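Local coordinates for glycine betaine, L-proline ABC transporter, glycine/betaine/L-proline-binding protein (ProX) (Borrelia burgdorferi, PDB 3TMG) that binds glycine betaine as the substrate-binding protein of an ABC transporter and probably delivers it for uptake, at residues Phe79-Leu84 / Phe88-Ala93; Ser54-Tyr59 / Asp66-Ser71; Trp186-Ser189 / Lys194-Asp197. One frame throughout, in Å; residues are numbered along the deposited sequence.

Interaction 1 of 3, residues Phe79-Leu84 / Phe88-Ala93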
loop_
_atom_site.group_PDB
_atom_site.type_symbol
_atom_site.label_atom_id
_atom_site.label_comp_id
_atom_site.label_asym_id
_atom_site.label_seq_id
_atom_site.Cartn_x
_atom_site.Cartn_y
_atom_site.Cartn_z
ATOM N N PHE A 79 -1.483 6.064 13.419
ATOM C CA PHE A 79 -2.283 7.252 13.731
ATOM C C PHE A 79 -3.773 6.934 13.565
ATOM O O PHE A 79 -4.575 7.308 14.433
ATOM C CB PHE A 79 -1.810 8.432 12.863
ATOM C CG PHE A 79 -2.666 9.666 12.966
ATOM C CD1 PHE A 79 -2.466 10.579 14.008
ATOM C CD2 PHE A 79 -3.645 9.926 12.009
ATOM C CE1 PHE A 79 -3.268 11.732 14.110
ATOM C CE2 PHE A 79 -4.428 11.067 12.081
ATOM C CZ PHE A 79 -4.244 11.973 13.145
ATOM N N TYR A 80 -4.148 6.217 12.494
ATOM C CA TYR A 80 -5.563 5.858 12.270
ATOM C C TYR A 80 -6.062 4.630 13.035
ATOM O O TYR A 80 -7.178 4.605 13.545
ATOM C CB TYR A 80 -5.821 5.639 10.772
ATOM C CG TYR A 80 -5.453 6.836 9.933
ATOM C CD1 TYR A 80 -6.224 8.028 9.964
ATOM C CD2 TYR A 80 -4.298 6.813 9.134
ATOM C CE1 TYR A 80 -5.854 9.119 9.193
ATOM C CE2 TYR A 80 -3.931 7.905 8.359
ATOM C CZ TYR A 80 -4.732 9.041 8.372
ATOM O OH TYR A 80 -4.357 10.125 7.587
ATOM N N TYR A 81 -5.226 3.605 13.090
ATOM C CA TYR A 81 -5.617 2.285 13.590
ATOM C C TYR A 81 -5.849 2.303 15.106
ATOM O O TYR A 81 -6.844 1.781 15.604
ATOM C CB TYR A 81 -4.496 1.312 13.205
ATOM C CG TYR A 81 -4.718 -0.119 13.576
ATOM C CD1 TYR A 81 -4.595 -0.541 14.912
ATOM C CD2 TYR A 81 -5.011 -1.083 12.592
ATOM C CE1 TYR A 81 -4.821 -1.857 15.275
ATOM C CE2 TYR A 81 -5.215 -2.412 12.966
ATOM C CZ TYR A 81 -5.110 -2.788 14.291
ATOM O OH TYR A 81 -5.303 -4.101 14.702
ATOM N N GLU A 82 -4.914 2.894 15.842
ATOM C CA GLU A 82 -5.022 3.009 17.297
ATOM C C GLU A 82 -6.292 3.715 17.723
ATOM O O GLU A 82 -6.886 3.363 18.739
ATOM C CB GLU A 82 -3.831 3.764 17.861
ATOM C CG GLU A 82 -2.544 2.954 17.854
ATOM C CD GLU A 82 -2.501 1.987 19.010
ATOM O OE1 GLU A 82 -3.545 1.345 19.282
ATOM O OE2 GLU A 82 -1.426 1.888 19.651
ATOM N N LYS A 83 -6.694 4.717 16.948
ATOM C CA LYS A 83 -7.868 5.504 17.266
ATOM C C LYS A 83 -9.174 4.728 17.088
ATOM O O LYS A 83 -10.151 5.058 17.729
ATOM C CB LYS A 83 -7.886 6.785 16.427
ATOM C CG LYS A 83 -7.020 7.884 17.024
ATOM C CD LYS A 83 -6.763 9.010 16.040
ATOM C CE LYS A 83 -5.457 9.751 16.385
ATOM N NZ LYS A 83 -4.269 8.850 16.582
ATOM N N LEU A 84 -9.185 3.702 16.226
ATOM C CA LEU A 84 -10.446 3.121 15.751
ATOM C C LEU A 84 -10.545 1.605 15.913
ATOM O O LEU A 84 -11.564 1.001 15.561
ATOM C CB LEU A 84 -10.698 3.511 14.277
ATOM C CG LEU A 84 -10.947 4.997 13.978
ATOM C CD1 LEU A 84 -10.837 5.272 12.476
ATOM C CD2 LEU A 84 -12.305 5.435 14.507
ATOM N N PHE A 88 -13.448 -2.058 14.342
ATOM C CA PHE A 88 -13.296 -2.963 13.205
ATOM C C PHE A 88 -12.688 -4.288 13.663
ATOM O O PHE A 88 -12.278 -4.419 14.833
ATOM C CB PHE A 88 -12.478 -2.304 12.063
ATOM C CG PHE A 88 -11.106 -1.803 12.474
ATOM C CD1 PHE A 88 -10.079 -2.690 12.793
ATOM C CD2 PHE A 88 -10.827 -0.443 12.480
ATOM C CE1 PHE A 88 -8.811 -2.228 13.183
ATOM C CE2 PHE A 88 -9.555 0.038 12.829
ATOM C CZ PHE A 88 -8.534 -0.858 13.183
ATOM N N VAL A 89 -12.656 -5.278 12.780
ATOM C CA VAL A 89 -12.025 -6.568 13.124
ATOM C C VAL A 89 -10.776 -6.744 12.268
ATOM O O VAL A 89 -10.862 -6.670 11.049
ATOM C CB VAL A 89 -12.945 -7.788 12.864
ATOM C CG1 VAL A 89 -12.282 -9.047 13.406
ATOM C CG2 VAL A 89 -14.301 -7.614 13.537
ATOM N N ASP A 90 -9.635 -6.985 12.905
ATOM C CA ASP A 90 -8.391 -7.158 12.176
ATOM C C ASP A 90 -8.228 -8.654 11.924
ATOM O O ASP A 90 -8.049 -9.416 12.887
ATOM C CB ASP A 90 -7.242 -6.635 13.039
ATOM C CG ASP A 90 -5.875 -6.659 12.319
ATOM O OD1 ASP A 90 -5.681 -7.425 11.339
ATOM O OD2 ASP A 90 -4.981 -5.871 12.747
ATOM N N LEU A 91 -8.267 -9.082 10.662
ATOM C CA LEU A 91 -8.286 -10.532 10.386
ATOM C C LEU A 91 -6.893 -11.163 10.305
ATOM O O LEU A 91 -6.775 -12.390 10.262
ATOM C CB LEU A 91 -9.082 -10.853 9.128
ATOM C CG LEU A 91 -10.526 -10.362 9.102
ATOM C CD1 LEU A 91 -11.242 -10.796 7.818
ATOM C CD2 LEU A 91 -11.290 -10.813 10.343
ATOM N N GLY A 92 -5.851 -10.327 10.323
ATOM C CA GLY A 92 -4.475 -10.795 10.124
ATOM C C GLY A 92 -3.885 -10.248 8.845
ATOM O O GLY A 92 -4.487 -9.363 8.241
ATOM N N ALA A 93 -2.731 -10.785 8.413
ATOM C CA ALA A 93 -1.971 -10.208 7.294
ATOM C C ALA A 93 -2.459 -10.833 6.012
ATOM O O ALA A 93 -2.686 -12.049 5.973
ATOM C CB ALA A 93 -0.461 -10.487 7.452
#

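Interaction 2 of 3, residues Ser54-Tyr59 / Asp66-Ser71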
loop_
_atom_site.group_PDB
_atom_site.type_symbol
_atom_site.label_atom_id
_atom_site.label_comp_id
_atom_site.label_asym_id
_atom_site.label_seq_id
_atom_site.Cartn_x
_atom_site.Cartn_y
_atom_site.Cartn_z
ATOM N N SER A 54 -7.620 8.388 5.773
ATOM C CA SER A 54 -8.504 8.764 6.872
ATOM C C SER A 54 -9.931 8.298 6.599
ATOM O O SER A 54 -10.575 7.735 7.475
ATOM C CB SER A 54 -8.487 10.288 7.111
ATOM O OG SER A 54 -9.411 10.663 8.152
ATOM N N ILE A 55 -10.432 8.543 5.387
ATOM C CA ILE A 55 -11.831 8.190 5.072
ATOM C C ILE A 55 -12.036 6.676 5.008
ATOM O O ILE A 55 -13.062 6.153 5.480
ATOM C CB ILE A 55 -12.290 8.884 3.766
ATOM C CG1 ILE A 55 -12.543 10.362 4.070
ATOM C CG2 ILE A 55 -13.522 8.207 3.178
ATOM C CD1 ILE A 55 -13.533 10.623 5.209
ATOM N N MET A 56 -11.045 5.972 4.451
ATOM C CA MET A 56 -11.085 4.520 4.439
ATOM C C MET A 56 -11.260 3.946 5.844
ATOM O O MET A 56 -12.140 3.119 6.057
ATOM C CB MET A 56 -9.811 3.933 3.813
ATOM C CG MET A 56 -9.829 2.395 3.750
ATOM S SD MET A 56 -8.263 1.800 3.026
ATOM C CE MET A 56 -7.093 2.188 4.361
ATOM N N TYR A 57 -10.425 4.377 6.796
ATOM C CA TYR A 57 -10.544 3.946 8.184
ATOM C C TYR A 57 -11.868 4.397 8.853
ATOM O O TYR A 57 -12.546 3.608 9.536
ATOM C CB TYR A 57 -9.333 4.426 9.014
ATOM C CG TYR A 57 -8.152 3.528 8.898
ATOM C CD1 TYR A 57 -8.066 2.358 9.667
ATOM C CD2 TYR A 57 -7.107 3.817 8.017
ATOM C CE1 TYR A 57 -6.970 1.524 9.570
ATOM C CE2 TYR A 57 -6.010 2.973 7.908
ATOM C CZ TYR A 57 -5.967 1.819 8.687
ATOM O OH TYR A 57 -4.888 0.978 8.593
ATOM N N GLN A 58 -12.263 5.639 8.612
ATOM C CA GLN A 58 -13.568 6.148 9.114
ATOM C C GLN A 58 -14.750 5.270 8.680
ATOM O O GLN A 58 -15.637 4.887 9.486
ATOM C CB GLN A 58 -13.817 7.560 8.571
ATOM C CG GLN A 58 -12.986 8.663 9.197
ATOM C CD GLN A 58 -13.731 9.992 9.247
ATOM O OE1 GLN A 58 -14.647 10.256 8.450
ATOM N NE2 GLN A 58 -13.364 10.830 10.223
ATOM N N TYR A 59 -14.787 4.970 7.389
ATOM C CA TYR A 59 -15.898 4.231 6.786
ATOM C C TYR A 59 -15.987 2.789 7.217
ATOM O O TYR A 59 -17.076 2.250 7.381
ATOM C CB TYR A 59 -15.779 4.276 5.284
ATOM C CG TYR A 59 -16.402 5.489 4.715
ATOM C CD1 TYR A 59 -16.854 6.516 5.544
ATOM C CD2 TYR A 59 -16.546 5.623 3.346
ATOM C CE1 TYR A 59 -17.452 7.635 5.018
ATOM C CE2 TYR A 59 -17.151 6.748 2.815
ATOM C CZ TYR A 59 -17.586 7.737 3.652
ATOM O OH TYR A 59 -18.163 8.828 3.100
ATOM N N ASP A 66 -17.371 -2.702 3.791
ATOM C CA ASP A 66 -17.386 -3.980 4.455
ATOM C C ASP A 66 -15.979 -4.373 4.853
ATOM O O ASP A 66 -15.791 -5.086 5.821
ATOM C CB ASP A 66 -17.960 -5.030 3.511
ATOM C CG ASP A 66 -19.422 -4.798 3.220
ATOM O OD1 ASP A 66 -20.171 -4.609 4.190
ATOM O OD2 ASP A 66 -19.800 -4.826 2.034
ATOM N N GLY A 67 -14.985 -3.906 4.106
ATOM C CA GLY A 67 -13.609 -4.334 4.353
ATOM C C GLY A 67 -12.575 -3.483 3.640
ATOM O O GLY A 67 -12.923 -2.668 2.775
ATOM N N THR A 68 -11.314 -3.621 4.057
ATOM C CA THR A 68 -10.179 -3.078 3.314
ATOM C C THR A 68 -9.078 -4.125 3.348
ATOM O O THR A 68 -8.925 -4.822 4.384
ATOM C CB THR A 68 -9.682 -1.724 3.884
ATOM O OG1 THR A 68 -8.467 -1.359 3.252
ATOM C CG2 THR A 68 -9.397 -1.801 5.415
ATOM N N VAL A 69 -8.310 -4.236 2.263
ATOM C CA VAL A 69 -7.115 -5.090 2.268
ATOM C C VAL A 69 -5.849 -4.197 2.250
ATOM O O VAL A 69 -4.764 -4.632 1.830
ATOM C CB VAL A 69 -7.123 -6.140 1.121
ATOM C CG1 VAL A 69 -8.241 -7.132 1.400
ATOM C CG2 VAL A 69 -7.311 -5.510 -0.281
ATOM N N SER A 70 -6.008 -2.949 2.724
ATOM C CA SER A 70 -4.955 -1.926 2.560
ATOM C C SER A 70 -4.323 -1.410 3.861
ATOM O O SER A 70 -3.667 -0.381 3.825
ATOM C CB SER A 70 -5.505 -0.709 1.803
ATOM O OG SER A 70 -5.877 -1.078 0.477
ATOM N N SER A 71 -4.481 -2.120 4.983
ATOM C CA SER A 71 -3.977 -1.585 6.266
ATOM C C SER A 71 -2.499 -1.884 6.505
ATOM O O SER A 71 -2.112 -3.061 6.588
ATOM C CB SER A 71 -4.835 -2.109 7.435
ATOM O OG SER A 71 -4.339 -1.718 8.715
#

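Interaction 3 of 3, residues Trp186-Ser189 / Lys194-Asp197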
loop_
_atom_site.group_PDB
_atom_site.type_symbol
_atom_site.label_atom_id
_atom_site.label_comp_id
_atom_site.label_asym_id
_atom_site.label_seq_id
_atom_site.Cartn_x
_atom_site.Cartn_y
_atom_site.Cartn_z
ATOM N N TRP A 186 7.927 -2.165 -7.588
ATOM C CA TRP A 186 8.820 -2.407 -8.771
ATOM C C TRP A 186 9.909 -1.344 -8.939
ATOM O O TRP A 186 10.895 -1.561 -9.668
ATOM C CB TRP A 186 7.976 -2.556 -10.063
ATOM C CG TRP A 186 7.037 -1.389 -10.220
ATOM C CD1 TRP A 186 5.676 -1.324 -9.890
ATOM C CD2 TRP A 186 7.392 -0.028 -10.632
ATOM N NE1 TRP A 186 5.184 -0.046 -10.067
ATOM C CE2 TRP A 186 6.160 0.767 -10.549
ATOM C CE3 TRP A 186 8.564 0.586 -11.075
ATOM C CZ2 TRP A 186 6.122 2.086 -10.915
ATOM C CZ3 TRP A 186 8.515 1.936 -11.401
ATOM C CH2 TRP A 186 7.313 2.669 -11.327
ATOM N N ALA A 187 9.796 -0.202 -8.242
ATOM C CA ALA A 187 10.844 0.842 -8.351
ATOM C C ALA A 187 12.236 0.305 -7.978
ATOM O O ALA A 187 13.235 0.740 -8.552
ATOM C CB ALA A 187 10.510 2.060 -7.485
ATOM N N PHE A 188 12.291 -0.640 -7.019
ATOM C CA PHE A 188 13.558 -1.255 -6.615
ATOM C C PHE A 188 14.173 -2.156 -7.673
ATOM O O PHE A 188 15.391 -2.364 -7.689
ATOM C CB PHE A 188 13.381 -1.997 -5.261
ATOM C CG PHE A 188 13.273 -1.045 -4.117
ATOM C CD1 PHE A 188 14.426 -0.525 -3.551
ATOM C CD2 PHE A 188 12.033 -0.617 -3.646
ATOM C CE1 PHE A 188 14.344 0.414 -2.524
ATOM C CE2 PHE A 188 11.954 0.318 -2.621
ATOM C CZ PHE A 188 13.115 0.829 -2.063
ATOM N N SER A 189 13.377 -2.661 -8.606
ATOM C CA SER A 189 14.019 -3.387 -9.705
ATOM C C SER A 189 14.234 -2.559 -10.960
ATOM O O SER A 189 15.162 -2.816 -11.711
ATOM C CB SER A 189 13.302 -4.693 -9.996
ATOM O OG SER A 189 11.964 -4.404 -10.275
ATOM N N LYS A 194 18.175 2.833 -2.977
ATOM C CA LYS A 194 18.493 2.180 -1.704
ATOM C C LYS A 194 17.732 2.871 -0.582
ATOM O O LYS A 194 17.485 4.082 -0.642
ATOM C CB LYS A 194 20.011 2.195 -1.418
ATOM C CG LYS A 194 20.616 3.614 -1.340
ATOM C CD LYS A 194 22.138 3.573 -1.166
ATOM C CE LYS A 194 22.750 4.953 -1.109
ATOM N NZ LYS A 194 24.240 4.840 -1.089
ATOM N N PHE A 195 17.381 2.102 0.442
ATOM C CA PHE A 195 16.930 2.680 1.703
ATOM C C PHE A 195 18.105 3.184 2.489
ATOM O O PHE A 195 19.176 2.584 2.455
ATOM C CB PHE A 195 16.224 1.632 2.571
ATOM C CG PHE A 195 14.854 1.245 2.108
ATOM C CD1 PHE A 195 13.803 2.144 2.189
ATOM C CD2 PHE A 195 14.583 -0.070 1.663
ATOM C CE1 PHE A 195 12.495 1.758 1.835
ATOM C CE2 PHE A 195 13.280 -0.451 1.288
ATOM C CZ PHE A 195 12.245 0.458 1.367
ATOM N N LEU A 196 17.912 4.299 3.167
ATOM C CA LEU A 196 18.878 4.774 4.139
ATOM C C LEU A 196 18.633 4.066 5.464
ATOM O O LEU A 196 17.485 3.752 5.822
ATOM C CB LEU A 196 18.750 6.301 4.301
ATOM C CG LEU A 196 19.006 7.190 3.078
ATOM C CD1 LEU A 196 18.835 8.660 3.477
ATOM C CD2 LEU A 196 20.416 6.995 2.507
ATOM N N ASP A 197 19.706 3.841 6.212
ATOM C CA ASP A 197 19.602 3.265 7.551
ATOM C C ASP A 197 18.770 4.163 8.483
ATOM O O ASP A 197 18.841 5.371 8.405
ATOM C CB ASP A 197 21.020 3.044 8.153
ATOM C CG ASP A 197 21.794 1.916 7.449
ATOM O OD1 ASP A 197 21.184 1.101 6.697
ATOM O OD2 ASP A 197 23.020 1.838 7.649
#

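Interaction 1 of 3, residues Phe79-Leu84 / Phe88-Ala93
An aromatic edge-to-face contact between Y81 and F88, extended by a hydrogen bond from Y81 to D90, packs helix 78-84 against the start of strand 88-105, the element that follows it in the chain. The ring of F88 turns its edge to the face of Y81, with centroids 5.0 Å apart and planes at 66°; CZ of F88 lies over the rim of the tyrosine ring, 3.6 Å from CD2 of Y81. With CG of Y81 anti to the backbone N (chi1 -178°), the phenol reaches past F88 to D90. Its OH donates to OD2 of D90 at 2.7 Å, using the anti lone pair of that oxygen, and the ring and carboxylate planes stand 69° apart. The other oxygen, OD1, accepts from the backbone N of G92 at 3.1 Å in an Asx turn and is also bonded to H210 ND1, so both carboxylate oxygens are held. CB of L84 rests 3.9 Å from CE2 of F88; Y57 of helix 53-61 touches L84, and L60 touches F88. The whole is a helix-to-strand connection within the alpha/beta fold of a periplasmic-type substrate-binding protein.

Interaction 2 of 3, residues Ser54-Tyr59 / Asp66-Ser71
M56 and Y57, neighbours on helix 53-61, send their side chains to different points of strand 67-73, and every residue that touches is buried. The sulfur of M56 lies 3.2 Å from OG1 of T68 and 3.9 Å from CB of S70, its chain extended through chi1 and chi2 and then bent at chi3 (70°), which swings CE round beside T68 and S70. One residue further along the helix, OH of Y57 accepts a hydrogen bond from OG of S71 at 2.8 Å, the serine oxygen meeting the tyrosine at the edge of its ring and near its plane. Helix and strand form successive elements of the alpha/beta fold shared by substrate-binding proteins of the PBP clan, and the strand turns a corner at V69. At that corner OG1 of T68 accepts from the backbone N of S70 at 3.0 Å, an ST turn that fixes the hydroxyl facing the methionine sulfur. Beyond this shell, the phenol oxygen of Y57 has a further partner in D77 OD2, so two side chains grip it. L212 of strand 207-214 packs on Y57, T68 and S71, while E28, a residue of the betaine pocket, touches S70.

Interaction 3 of 3, residues Trp186-Ser189 / Lys194-Asp197
Both phenylalanines adopt the same first torsion, chi1 -74°, with CG anti to the carbonyl carbon; from F188 this carries the ring toward the strand, and from F195 it brings the ring back to meet it. The pair joins the short helix 187-190 to strand 193-195, which pairs antiparallel with strand 88-105 in the sheet of this PBP-clan substrate-binding fold. The two side chains cross at about a right angle, yet their ring planes differ by only 32°, an oblique arrangement. The centroids are 4.9 Å apart. F188 approaches with its leading end: CZ sits over one face of F195, offset toward the rim and 3.5 Å above the plane, so that the touching surface of F195 is the outer part of its ring, around CE2 and CZ.

No hydrogen bond crosses between the segments, and the adhesion is apolar. F188 is also in a cation-pi contact with K183 and packs on I193, while F195 lies against I99 and V103 of strand 88-105, which places the pair between the short helix and the sheet. Backbone bonds of K194 to V104 and of L196 to F102 tie the segment carrying F195 to that same strand. On the helix side, the backbone N of S189 is bonded to O of W186 at 2.9 Å, closing the turn that presents F188. At the point where the rings meet, CZ of F188 lies 3.6 Å from both CZ and CE2 of F195.

Interactions 1 and 2 adjoin, with centres 9 Å apart, and helix 78-84 is the next element after strand 67-73. CB of Y80 packs 3.5 Å from CD2 of Y57, CD1 of L84 lies 3.8 Å from O of Y57, and Y81 rests on S71, so helix 78-84 packs against both helix 53-61 and strand 67-73. Interaction 3 is about 27 Å from each, centre to centre, although all three reach the same antiparallel sheet. The bound betaine sits between the side of the chain carrying interactions 1 and 2 and that carrying interaction 3, as in this family's interlobe cleft, about 7 Å from the side chain of S70, 9 Å from that of F195 and 11 Å from that of Y81.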